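Local coordinates for thiol-disulfide isomerase and thioredoxins (Corynebacterium glutamicum, PDB 3LOR), which probably acts as a thiol-disulfide oxidoreductase or isomerase of the thioredoxin-like kind, at residues V37-C42 against D78-E83; I68-V73 against P97-M102. All blocks are in the same frame, centred on the assembly; numbering follows the deposited sequence.

Contacts 1 and 2 lie about 9 Å apart, centre to centre, in one thioredoxin-like domain. Their segments alternate along the chain in the order 37-42, 68-73, 78-83, 97-102. Strands 32-38 and 65-71 are neighbours in the central sheet, so the contacts meet directly: Phe38 N is 2.9 Å from Leu70 O, a probable hydrogen bond. Contact 2 joins strand 65-71 to strand 98-101 deep in the sheet. Contact 1 lies farther out, where the loop after strand 32-38 meets the residues leading into helix 82-91. That helix connects the two strands of contact 2. Contact 1 thus sets the turn before the probable CxxC motif beside the lead-in to the helix that contact 2's two strands share.

Contact 1: V37-C42 against D78-E83; sequences VFQMLC and DVMTPE
The flat group here is the side-chain amide of Gln39. The CE methyl of Met80, a selenomethionine like Met40, sits over one face of it, nearly straight above CD at 3.9 Å. The polar atoms of the amide are bonded elsewhere. OE1 accepts a hydrogen bond from Phe74 N, and NE2 makes a weak one to Glu75 OE2. These bonds help fix the rotation of the plane under the methyl.

Met80 is the centre of the contact. Its chain runs out extended from CB and then bends at chi3 (-115°), which turns CE over the amide. The selenium lies against the root of the Gln39 side chain, with SE 3.9 Å from Gln39 CB. It also packs beside the backbone of the turn, 3.9 Å from Leu41 N. Met40 runs past Met80 in the opposite direction, and the two CG atoms meet at 3.8 Å. Leu41 approaches from another side. Its CD1 touches Met80 CG at 3.9 Å and reaches Val79 CG1 at 3.7 Å, where the two side chains cross at about a right angle.

Gln39, Met40 and Leu41, which all touch Met80, belong to a type I turn from Gln39 to Cys42. Cys42 then N-caps the helix of the probable CxxC motif. On the other segment Thr81 N-caps helix 82-91 through a weak bond to Ala84 N. Met40 and Leu41 also pack on Leu41 and Met40 of a second subunit, so the contact adjoins a subunit interface.

The contact rests on van der Waals packing of methyl, methylene and selenium groups. The turn before the probable CxxC motif thus meets the residues leading into helix 82-91 through nonpolar packing, with no directional bond between them.

Contact 2: I68-V73 against P97-M102; sequences IGLHSV and PVAVDM
Strands 68-71 and 98-101 run parallel, with Gly69 beside Val98, Leu70 beside Ala99 and His71 beside Val100. Gly69 N bonds Pro97 O at 2.7 Å, and Ala99 N bonds Gly69 O at 2.7 Å. His71 N then bonds Ala99 O at 2.8 Å, and Asp101 N closes the series on His71 O at 3.1 Å. CA-H...O contacts supplement the ladder, among them Leu70 CA to Ala99 O at 3.2 Å.

One side-chain hydrogen bond lies just past the ladder. Ser72 OG gives its proton to Asp101 OD2 at 2.8 Å, on the anti side and 21° out of the carboxylate plane. Met113 N also donates to OD2, and Thr112 N to OD1, linking the strand end to helix 111-115.

Apolar contact is slight. Leu70 CG lies opposite its own backbone N (chi1 -178°), which carries CD1 to 4.1 Å from Ala99 CB and 3.9 Å from Asp101 CB. On the other face, His71, Val98 and Val100 pack against Leu85 of helix 82-91.

Strand 65-71, helix 82-91 and strand 98-101 form a beta-alpha-beta crossover within the central sheet of a thioredoxin-like fold.

Contact 1: V37-C42 against D78-E83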
# COMPACT_ATOMS: atom_id res chain seq x y z
N VAL A 37 -15.01 -17.81 -1.28
CA VAL A 37 -15.81 -18.21 -0.15
C VAL A 37 -15.64 -17.22 0.99
O VAL A 37 -14.57 -17.03 1.48
CB VAL A 37 -15.42 -19.62 0.31
CG1 VAL A 37 -16.33 -20.11 1.33
CG2 VAL A 37 -15.41 -20.54 -0.79
N PHE A 38 -16.70 -16.55 1.37
CA PHE A 38 -16.58 -15.44 2.28
C PHE A 38 -17.67 -15.31 3.32
O PHE A 38 -18.71 -15.87 3.19
CB PHE A 38 -16.46 -14.14 1.51
CG PHE A 38 -17.72 -13.69 0.90
CD1 PHE A 38 -18.40 -12.64 1.43
CD2 PHE A 38 -18.24 -14.32 -0.19
CE1 PHE A 38 -19.53 -12.25 0.87
CE2 PHE A 38 -19.37 -13.92 -0.74
CZ PHE A 38 -20.03 -12.89 -0.22
N GLN A 39 -17.39 -14.54 4.34
CA GLN A 39 -18.40 -14.05 5.25
C GLN A 39 -18.39 -12.54 5.13
O GLN A 39 -17.36 -11.95 5.02
CB GLN A 39 -18.14 -14.50 6.69
CG GLN A 39 -18.76 -15.80 7.05
CD GLN A 39 -18.56 -16.23 8.48
OE1 GLN A 39 -19.27 -17.06 8.95
NE2 GLN A 39 -17.60 -15.66 9.15
N MSE A 40 -19.55 -11.93 5.15
CA MSE A 40 -19.65 -10.49 5.00
C MSE A 40 -19.00 -9.69 6.11
O MSE A 40 -18.68 -8.58 5.93
CB MSE A 40 -21.08 -10.03 4.74
CG MSE A 40 -22.10 -10.45 5.76
SE MSE A 40 -23.86 -9.87 5.43
CE MSE A 40 -23.53 -8.07 5.46
N LEU A 41 -18.85 -10.30 7.27
CA LEU A 41 -18.29 -9.63 8.42
C LEU A 41 -16.92 -10.10 8.84
O LEU A 41 -16.52 -9.87 9.93
CB LEU A 41 -19.24 -9.63 9.61
CG LEU A 41 -20.56 -8.90 9.48
CD1 LEU A 41 -21.51 -9.14 10.54
CD2 LEU A 41 -20.43 -7.47 9.19
N CYS A 42 -16.21 -10.77 7.97
CA CYS A 42 -14.89 -11.24 8.25
C CYS A 42 -13.90 -10.26 7.64
O CYS A 42 -14.00 -9.90 6.51
CB CYS A 42 -14.71 -12.64 7.69
SG CYS A 42 -13.09 -13.10 7.34
N ASP A 78 -27.81 -15.16 12.43
CA ASP A 78 -28.93 -14.26 12.54
C ASP A 78 -28.62 -12.87 12.06
O ASP A 78 -29.46 -12.17 11.61
CB ASP A 78 -29.49 -14.22 13.95
CG ASP A 78 -28.46 -13.94 14.96
OD1 ASP A 78 -27.28 -13.78 14.62
OD2 ASP A 78 -28.80 -13.89 16.13
N VAL A 79 -27.37 -12.52 12.18
CA VAL A 79 -26.85 -11.29 11.68
C VAL A 79 -26.38 -11.27 10.21
O VAL A 79 -26.25 -10.24 9.62
CB VAL A 79 -25.74 -10.93 12.59
CG1 VAL A 79 -24.74 -10.17 11.91
CG2 VAL A 79 -26.27 -10.26 13.74
N MSE A 80 -26.09 -12.43 9.64
CA MSE A 80 -25.53 -12.49 8.31
C MSE A 80 -26.49 -13.16 7.37
O MSE A 80 -26.14 -14.04 6.64
CB MSE A 80 -24.16 -13.17 8.29
CG MSE A 80 -23.01 -12.37 8.85
SE MSE A 80 -21.23 -13.05 8.54
CE MSE A 80 -20.63 -13.47 10.20
N THR A 81 -27.72 -12.71 7.38
CA THR A 81 -28.74 -13.27 6.54
C THR A 81 -28.56 -12.89 5.09
O THR A 81 -27.82 -12.04 4.78
CB THR A 81 -30.15 -12.82 6.95
OG1 THR A 81 -30.28 -11.43 6.75
CG2 THR A 81 -30.41 -13.15 8.36
N PRO A 82 -29.32 -13.53 4.23
CA PRO A 82 -29.33 -13.21 2.82
C PRO A 82 -29.77 -11.80 2.56
O PRO A 82 -29.27 -11.24 1.64
CB PRO A 82 -30.31 -14.22 2.28
CG PRO A 82 -30.14 -15.37 3.12
CD PRO A 82 -29.79 -14.89 4.46
N GLU A 83 -30.67 -11.24 3.35
CA GLU A 83 -31.04 -9.84 3.22
C GLU A 83 -29.91 -8.89 3.53
O GLU A 83 -29.69 -7.95 2.83
CB GLU A 83 -32.21 -9.52 4.11

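Contact 2: I68-V73 against P97-M102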
# COMPACT_ATOMS: atom_id res chain seq x y z
N ILE A 68 -17.19 -16.36 -8.91
CA ILE A 68 -18.36 -16.62 -8.13
C ILE A 68 -18.13 -16.37 -6.67
O ILE A 68 -17.14 -16.78 -6.10
CB ILE A 68 -18.85 -18.03 -8.29
CG1 ILE A 68 -19.18 -18.33 -9.73
CG2 ILE A 68 -19.96 -18.29 -7.38
CD1 ILE A 68 -18.97 -19.66 -10.07
N GLY A 69 -19.07 -15.69 -6.07
CA GLY A 69 -19.06 -15.44 -4.66
C GLY A 69 -19.88 -16.46 -3.92
O GLY A 69 -20.94 -16.77 -4.31
N LEU A 70 -19.35 -17.03 -2.88
CA LEU A 70 -20.13 -17.94 -2.08
C LEU A 70 -20.12 -17.50 -0.65
O LEU A 70 -19.11 -17.48 -0.03
CB LEU A 70 -19.67 -19.37 -2.24
CG LEU A 70 -20.40 -20.45 -1.49
CD1 LEU A 70 -21.66 -20.86 -2.17
CD2 LEU A 70 -19.53 -21.59 -1.25
N HIS A 71 -21.28 -17.15 -0.15
CA HIS A 71 -21.39 -16.69 1.19
C HIS A 71 -21.65 -17.92 2.04
O HIS A 71 -22.70 -18.46 1.99
CB HIS A 71 -22.56 -15.74 1.28
CG HIS A 71 -22.56 -14.90 2.50
ND1 HIS A 71 -23.70 -14.56 3.16
CD2 HIS A 71 -21.55 -14.32 3.18
CE1 HIS A 71 -23.41 -13.81 4.19
NE2 HIS A 71 -22.11 -13.66 4.23
N SER A 72 -20.65 -18.37 2.77
CA SER A 72 -20.77 -19.46 3.70
C SER A 72 -20.67 -18.98 5.11
O SER A 72 -19.60 -18.80 5.61
CB SER A 72 -19.65 -20.46 3.50
OG SER A 72 -19.65 -20.98 2.25
N VAL A 73 -21.80 -18.80 5.73
CA VAL A 73 -21.85 -18.28 7.06
C VAL A 73 -21.86 -19.43 8.03
O VAL A 73 -22.70 -20.26 7.95
CB VAL A 73 -23.16 -17.54 7.26
CG1 VAL A 73 -23.33 -17.05 8.63
CG2 VAL A 73 -23.33 -16.47 6.25
N PRO A 97 -21.53 -12.82 -9.66
CA PRO A 97 -22.61 -13.59 -9.06
C PRO A 97 -22.28 -14.15 -7.67
O PRO A 97 -21.22 -14.64 -7.41
CB PRO A 97 -22.85 -14.69 -10.07
CG PRO A 97 -22.06 -14.38 -11.17
CD PRO A 97 -21.04 -13.44 -10.87
N VAL A 98 -23.22 -14.01 -6.77
CA VAL A 98 -23.05 -14.41 -5.42
C VAL A 98 -24.07 -15.44 -5.05
O VAL A 98 -25.22 -15.26 -5.25
CB VAL A 98 -23.20 -13.25 -4.50
CG1 VAL A 98 -23.03 -13.66 -3.15
CG2 VAL A 98 -22.31 -12.17 -4.87
N ALA A 99 -23.62 -16.53 -4.49
CA ALA A 99 -24.48 -17.56 -4.02
C ALA A 99 -24.35 -17.73 -2.53
O ALA A 99 -23.34 -17.47 -1.96
CB ALA A 99 -24.20 -18.83 -4.69
N VAL A 100 -25.41 -18.19 -1.94
CA VAL A 100 -25.50 -18.49 -0.55
C VAL A 100 -25.36 -20.01 -0.40
O VAL A 100 -26.10 -20.75 -0.95
CB VAL A 100 -26.86 -18.03 -0.06
CG1 VAL A 100 -27.13 -18.42 1.34
CG2 VAL A 100 -27.02 -16.57 -0.26
N ASP A 101 -24.37 -20.44 0.36
CA ASP A 101 -24.08 -21.82 0.65
C ASP A 101 -25.26 -22.46 1.38
O ASP A 101 -25.78 -21.90 2.28
CB ASP A 101 -22.78 -21.87 1.46
CG ASP A 101 -22.18 -23.27 1.62
OD1 ASP A 101 -22.75 -24.23 1.17
OD2 ASP A 101 -21.15 -23.38 2.27
N MSE A 102 -25.70 -23.62 0.96
CA MSE A 102 -26.83 -24.25 1.56
C MSE A 102 -26.57 -24.64 2.98
O MSE A 102 -25.62 -25.27 3.30
CB MSE A 102 -27.20 -25.49 0.78
CG MSE A 102 -28.32 -26.31 1.41
SE MSE A 102 -29.97 -25.49 1.10
CE MSE A 102 -30.09 -26.05 -0.63